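Local coordinates for protein tyrosine--tRNA ligase (Archaeoglobus fulgidus, PDB 2CYB) that probably attaches tyrosine to its cognate tRNA in two steps, first activating the amino acid with ATP and then transferring it to the acceptor end, at residues A[47-57]-A[254-262]. Sequence-based numbering, arbitrary orientation.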
ATOM      1  N   LEU A  47     -17.011 -22.771  12.937  1.00 31.38           N
ATOM      2  CA  LEU A  47     -17.446 -22.257  14.229  1.00 36.67           C
ATOM      3  C   LEU A  47     -16.857 -20.893  14.540  1.00 37.79           C
ATOM      4  O   LEU A  47     -17.489 -20.087  15.225  1.00 36.22           O
ATOM      5  CB  LEU A  47     -17.095 -23.244  15.349  1.00 37.58           C
ATOM      6  CG  LEU A  47     -17.913 -24.540  15.330  1.00 41.34           C
ATOM      7  CD1 LEU A  47     -17.502 -25.434  16.495  1.00 41.78           C
ATOM      8  CD2 LEU A  47     -19.391 -24.206  15.418  1.00 44.41           C
ATOM      9  N   GLY A  48     -15.653 -20.634  14.039  1.00 36.51           N
ATOM     10  CA  GLY A  48     -15.019 -19.349  14.274  1.00 37.49           C
ATOM     11  C   GLY A  48     -15.875 -18.223  13.721  1.00 40.27           C
ATOM     12  O   GLY A  48     -16.047 -17.192  14.371  1.00 38.75           O
ATOM     13  N   HIS A  49     -16.407 -18.418  12.516  1.00 38.16           N
ATOM     14  CA  HIS A  49     -17.267 -17.421  11.886  1.00 35.29           C
ATOM     15  C   HIS A  49     -18.540 -17.280  12.701  1.00 38.35           C
ATOM     16  O   HIS A  49     -19.029 -16.173  12.926  1.00 38.22           O
ATOM     17  CB  HIS A  49     -17.658 -17.856  10.473  1.00 35.40           C
ATOM     18  CG  HIS A  49     -16.511 -17.922   9.520  1.00 31.66           C
ATOM     19  ND1 HIS A  49     -16.069 -16.828   8.805  1.00 37.98           N
ATOM     20  CD2 HIS A  49     -15.696 -18.946   9.181  1.00 28.36           C
ATOM     21  CE1 HIS A  49     -15.032 -17.180   8.067  1.00 31.92           C
ATOM     22  NE2 HIS A  49     -14.785 -18.461   8.277  1.00 34.81           N
ATOM     23  N   MET A  50     -19.080 -18.420  13.127  1.00 39.65           N
ATOM     24  CA  MET A  50     -20.312 -18.441  13.907  1.00 41.41           C
ATOM     25  C   MET A  50     -20.163 -17.687  15.227  1.00 37.72           C
ATOM     26  O   MET A  50     -21.148 -17.260  15.821  1.00 45.96           O
ATOM     27  CB  MET A  50     -20.752 -19.888  14.146  1.00 38.62           C
ATOM     28  CG  MET A  50     -21.126 -20.612  12.858  1.00 41.67           C
ATOM     29  SD  MET A  50     -21.586 -22.345  13.046  1.00 53.85           S
ATOM     30  CE  MET A  50     -20.172 -23.154  12.344  1.00 69.49           C
ATOM     31  N   MET A  51     -18.924 -17.514  15.669  1.00 40.78           N
ATOM     32  CA  MET A  51     -18.635 -16.788  16.903  1.00 41.11           C
ATOM     33  C   MET A  51     -19.073 -15.327  16.740  1.00 45.15           C
ATOM     34  O   MET A  51     -19.819 -14.786  17.568  1.00 39.89           O
ATOM     35  CB  MET A  51     -17.133 -16.839  17.183  1.00 43.10           C
ATOM     36  CG  MET A  51     -16.672 -16.003  18.361  1.00 47.15           C
ATOM     37  SD  MET A  51     -17.248 -16.669  19.925  1.00 57.02           S
ATOM     38  CE  MET A  51     -16.798 -18.322  19.725  1.00 37.04           C
ATOM     39  N   THR A  52     -18.607 -14.696  15.665  1.00 38.52           N
ATOM     40  CA  THR A  52     -18.937 -13.303  15.396  1.00 34.70           C
ATOM     41  C   THR A  52     -20.330 -13.160  14.807  1.00 31.82           C
ATOM     42  O   THR A  52     -20.975 -12.125  14.970  1.00 37.14           O
ATOM     43  CB  THR A  52     -17.890 -12.639  14.458  1.00 35.02           C
ATOM     44  OG1 THR A  52     -17.696 -13.443  13.287  1.00 35.64           O
ATOM     45  CG2 THR A  52     -16.561 -12.464  15.188  1.00 42.07           C
ATOM     46  N   VAL A  53     -20.804 -14.196  14.126  1.00 33.37           N
ATOM     47  CA  VAL A  53     -22.145 -14.144  13.560  1.00 39.80           C
ATOM     48  C   VAL A  53     -23.154 -14.086  14.704  1.00 41.84           C
ATOM     49  O   VAL A  53     -24.104 -13.296  14.671  1.00 36.65           O
ATOM     50  CB  VAL A  53     -22.432 -15.373  12.679  1.00 43.18           C
ATOM     51  CG1 VAL A  53     -23.928 -15.511  12.440  1.00 43.46           C
ATOM     52  CG2 VAL A  53     -21.705 -15.230  11.345  1.00 41.92           C
ATOM     53  N   GLN A  54     -22.936 -14.913  15.722  1.00 42.08           N
ATOM     54  CA  GLN A  54     -23.832 -14.945  16.875  1.00 42.94           C
ATOM     55  C   GLN A  54     -23.852 -13.587  17.565  1.00 39.67           C
ATOM     56  O   GLN A  54     -24.901 -13.136  18.020  1.00 36.79           O
ATOM     57  CB  GLN A  54     -23.402 -16.038  17.868  1.00 33.74           C
ATOM     58  CG  GLN A  54     -24.229 -16.079  19.166  1.00 37.86           C
ATOM     59  CD  GLN A  54     -25.692 -16.419  18.936  1.00 38.69           C
ATOM     60  OE1 GLN A  54     -26.586 -15.715  19.408  1.00 41.35           O
ATOM     61  NE2 GLN A  54     -25.944 -17.506  18.217  1.00 42.76           N
ATOM     62  N   LYS A  55     -22.700 -12.925  17.631  1.00 37.26           N
ATOM     63  CA  LYS A  55     -22.643 -11.619  18.266  1.00 35.58           C
ATOM     64  C   LYS A  55     -23.448 -10.607  17.452  1.00 39.64           C
ATOM     65  O   LYS A  55     -24.098  -9.728  18.019  1.00 33.99           O
ATOM     66  CB  LYS A  55     -21.191 -11.162  18.431  1.00 31.63           C
ATOM     67  CG  LYS A  55     -21.032  -9.815  19.123  1.00 40.76           C
ATOM     68  CD  LYS A  55     -21.906  -9.701  20.377  1.00 45.82           C
ATOM     69  CE  LYS A  55     -21.579 -10.762  21.422  1.00 37.91           C
ATOM     70  NZ  LYS A  55     -22.533 -10.721  22.578  1.00 39.98           N
ATOM     71  N   LEU A  56     -23.420 -10.730  16.126  1.00 33.38           N
ATOM     72  CA  LEU A  56     -24.195  -9.820  15.290  1.00 36.47           C
ATOM     73  C   LEU A  56     -25.687 -10.038  15.538  1.00 37.69           C
ATOM     74  O   LEU A  56     -26.462  -9.082  15.536  1.00 32.49           O
ATOM     75  CB  LEU A  56     -23.874 -10.021  13.802  1.00 39.22           C
ATOM     76  CG  LEU A  56     -22.546  -9.427  13.308  1.00 40.64           C
ATOM     77  CD1 LEU A  56     -22.395  -9.684  11.818  1.00 39.47           C
ATOM     78  CD2 LEU A  56     -22.508  -7.925  13.583  1.00 36.10           C
ATOM     79  N   MET A  57     -26.090 -11.289  15.755  1.00 39.34           N
ATOM     80  CA  MET A  57     -27.497 -11.590  16.023  1.00 41.32           C
ATOM     81  C   MET A  57     -27.887 -11.032  17.388  1.00 37.90           C
ATOM     82  O   MET A  57     -29.014 -10.583  17.579  1.00 37.95           O
ATOM     83  CB  MET A  57     -27.759 -13.099  15.961  1.00 45.14           C
ATOM     84  CG  MET A  57     -27.688 -13.662  14.549  1.00 48.34           C
ATOM     85  SD  MET A  57     -28.168 -15.398  14.421  1.00 63.06           S
ATOM     86  CE  MET A  57     -29.907 -15.230  14.087  1.00 65.85           C
ATOM     87  N   ILE A 254     -18.081 -24.699  22.719  1.00 27.07           N
ATOM     88  CA  ILE A 254     -19.203 -24.801  21.797  1.00 31.20           C
ATOM     89  C   ILE A 254     -20.504 -24.633  22.577  1.00 32.90           C
ATOM     90  O   ILE A 254     -21.452 -24.013  22.098  1.00 31.22           O
ATOM     91  CB  ILE A 254     -19.202 -26.147  21.046  1.00 31.24           C
ATOM     92  CG1 ILE A 254     -17.941 -26.243  20.180  1.00 37.30           C
ATOM     93  CG2 ILE A 254     -20.459 -26.265  20.180  1.00 30.73           C
ATOM     94  CD1 ILE A 254     -17.794 -27.573  19.445  1.00 42.03           C
ATOM     95  N   ALA A 255     -20.555 -25.186  23.784  1.00 28.98           N
ATOM     96  CA  ALA A 255     -21.758 -25.041  24.594  1.00 29.96           C
ATOM     97  C   ALA A 255     -21.958 -23.566  24.953  1.00 29.53           C
ATOM     98  O   ALA A 255     -23.055 -23.023  24.820  1.00 27.44           O
ATOM     99  CB  ALA A 255     -21.635 -25.868  25.868  1.00 34.02           C
ATOM    100  N   LYS A 256     -20.883 -22.928  25.402  1.00 29.02           N
ATOM    101  CA  LYS A 256     -20.926 -21.531  25.810  1.00 30.83           C
ATOM    102  C   LYS A 256     -21.230 -20.521  24.705  1.00 36.53           C
ATOM    103  O   LYS A 256     -22.103 -19.665  24.865  1.00 29.39           O
ATOM    104  CB  LYS A 256     -19.604 -21.145  26.482  1.00 35.90           C
ATOM    105  CG  LYS A 256     -19.580 -19.724  27.050  1.00 38.96           C
ATOM    106  CD  LYS A 256     -18.208 -19.379  27.624  1.00 31.39           C
ATOM    107  CE  LYS A 256     -18.167 -17.965  28.187  1.00 43.75           C
ATOM    108  NZ  LYS A 256     -19.139 -17.780  29.306  1.00 49.87           N
ATOM    109  N   TYR A 257     -20.529 -20.631  23.581  1.00 32.19           N
ATOM    110  CA  TYR A 257     -20.687 -19.672  22.488  1.00 32.00           C
ATOM    111  C   TYR A 257     -21.740 -19.945  21.424  1.00 35.86           C
ATOM    112  O   TYR A 257     -22.273 -19.006  20.828  1.00 36.10           O
ATOM    113  CB  TYR A 257     -19.328 -19.465  21.815  1.00 32.00           C
ATOM    114  CG  TYR A 257     -18.284 -18.932  22.766  1.00 29.68           C
ATOM    115  CD1 TYR A 257     -18.391 -17.644  23.296  1.00 31.25           C
ATOM    116  CD2 TYR A 257     -17.224 -19.730  23.188  1.00 28.69           C
ATOM    117  CE1 TYR A 257     -17.477 -17.169  24.229  1.00 32.07           C
ATOM    118  CE2 TYR A 257     -16.303 -19.268  24.118  1.00 35.57           C
ATOM    119  CZ  TYR A 257     -16.438 -17.985  24.638  1.00 29.48           C
ATOM    120  OH  TYR A 257     -15.555 -17.538  25.585  1.00 35.86           O
ATOM    121  N   HIS A 258     -22.062 -21.209  21.181  1.00 29.30           N
ATOM    122  CA  HIS A 258     -23.041 -21.510  20.141  1.00 32.22           C
ATOM    123  C   HIS A 258     -24.372 -22.093  20.595  1.00 33.66           C
ATOM    124  O   HIS A 258     -25.435 -21.621  20.195  1.00 31.26           O
ATOM    125  CB  HIS A 258     -22.420 -22.454  19.098  1.00 34.04           C
ATOM    126  CG  HIS A 258     -21.116 -21.966  18.542  1.00 35.80           C
ATOM    127  ND1 HIS A 258     -19.900 -22.268  19.118  1.00 33.67           N
ATOM    128  CD2 HIS A 258     -20.844 -21.155  17.493  1.00 41.81           C
ATOM    129  CE1 HIS A 258     -18.935 -21.663  18.449  1.00 37.54           C
ATOM    130  NE2 HIS A 258     -19.480 -20.979  17.459  1.00 43.89           N
ATOM    131  N   ILE A 259     -24.320 -23.123  21.430  1.00 29.84           N
ATOM    132  CA  ILE A 259     -25.543 -23.782  21.857  1.00 28.17           C
ATOM    133  C   ILE A 259     -26.428 -23.005  22.825  1.00 25.44           C
ATOM    134  O   ILE A 259     -27.596 -22.755  22.524  1.00 30.00           O
ATOM    135  CB  ILE A 259     -25.220 -25.169  22.442  1.00 34.19           C
ATOM    136  CG1 ILE A 259     -24.386 -25.961  21.421  1.00 34.29           C
ATOM    137  CG2 ILE A 259     -26.515 -25.923  22.742  1.00 29.68           C
ATOM    138  CD1 ILE A 259     -23.738 -27.221  21.981  1.00 40.41           C
ATOM    139  N   LEU A 260     -25.894 -22.622  23.978  1.00 29.04           N
ATOM    140  CA  LEU A 260     -26.703 -21.885  24.945  1.00 33.81           C
ATOM    141  C   LEU A 260     -27.273 -20.575  24.390  1.00 36.35           C
ATOM    142  O   LEU A 260     -28.447 -20.270  24.605  1.00 33.09           O
ATOM    143  CB  LEU A 260     -25.901 -21.640  26.226  1.00 28.99           C
ATOM    144  CG  LEU A 260     -25.786 -22.911  27.078  1.00 39.49           C
ATOM    145  CD1 LEU A 260     -24.720 -22.736  28.138  1.00 37.90           C
ATOM    146  CD2 LEU A 260     -27.145 -23.226  27.705  1.00 41.13           C
ATOM    147  N   PRO A 261     -26.458 -19.784  23.670  1.00 36.90           N
ATOM    148  CA  PRO A 261     -26.990 -18.527  23.125  1.00 35.17           C
ATOM    149  C   PRO A 261     -28.115 -18.754  22.122  1.00 34.13           C
ATOM    150  O   PRO A 261     -29.034 -17.947  22.013  1.00 40.30           O
ATOM    151  CB  PRO A 261     -25.763 -17.888  22.479  1.00 32.00           C
ATOM    152  CG  PRO A 261     -24.658 -18.310  23.406  1.00 36.55           C
ATOM    153  CD  PRO A 261     -24.983 -19.791  23.617  1.00 31.50           C
ATOM    154  N   ARG A 262     -28.045 -19.863  21.395  1.00 34.56           N
ATOM    155  CA  ARG A 262     -29.051 -20.165  20.391  1.00 40.28           C
ATOM    156  C   ARG A 262     -30.243 -20.964  20.895  1.00 37.77           C
ATOM    157  O   ARG A 262     -31.370 -20.731  20.463  1.00 39.33           O
ATOM    158  CB  ARG A 262     -28.400 -20.890  19.212  1.00 45.74           C
ATOM    159  CG  ARG A 262     -27.530 -19.975  18.381  1.00 55.60           C
ATOM    160  CD  ARG A 262     -26.682 -20.719  17.374  1.00 60.28           C
ATOM    161  NE  ARG A 262     -26.107 -19.786  16.412  1.00 58.77           N
ATOM    162  CZ  ARG A 262     -26.831 -19.069  15.557  1.00 68.56           C
ATOM    163  NH1 ARG A 262     -28.153 -19.183  15.543  1.00 65.16           N
ATOM    164  NH2 ARG A 262     -26.235 -18.228  14.722  1.00 71.63           N
TER
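Leu47 CD2 sits over the centre of one face of the His258 imidazole, 3.9 Å from the ring centroid, in a CH-pi contact. Met50 CB meets the same ring at its edge, 3.6 Å from His258 CD2. In the ring plane the NE2 N-H points at the start of helix 47-61. It gives the one clear hydrogen bond between the segments 47-57 and 254-262, His258 NE2 to Leu47 O, at 3.1 Å and an N-H...O angle of 154°. The imidazole is thus fixed by its face, its edge and a polar atom together. The other methyl of Leu47, CD1, touches Ile254 CD1 at 3.7 Å.

One face of the Tyr257 ring carries Lys256 CD, from its own helix. Met51 reaches the ring obliquely in a Met-aromatic contact, with SD 4.2 Å from the centroid. CG of Met51 lies anti to the backbone N (chi1 174°), and bends at chi2 and chi3 turn the sulfur and methyl toward the Tyr257 ring.

Leu47 belongs to the 'HIGH' region, the class I synthetase signature at the start of the helix after the first Rossmann strand, here 34-39. The contact joins this helix to helix 250-263, which has a pi-type turn at 255-259. Bound tyrosine lies about 11 Å from the Met51 side chain. Helix 297-319 packs on Ile254 and Arg262.

At the far end, Gln54 CD lies above one face of the Arg262 guanidinium, offset toward its rim, and the amide and guanidinium planes are 81° apart. Val53 CG1 is at the guanidinium edge, 4.2 Å from Arg262 NH2. Met57 SD comes obliquely, 3.4 Å from the same NH2. An alanine in place of Arg262 would lack the guanidinium and would probably take a packing partner from both Gln54 and Met57.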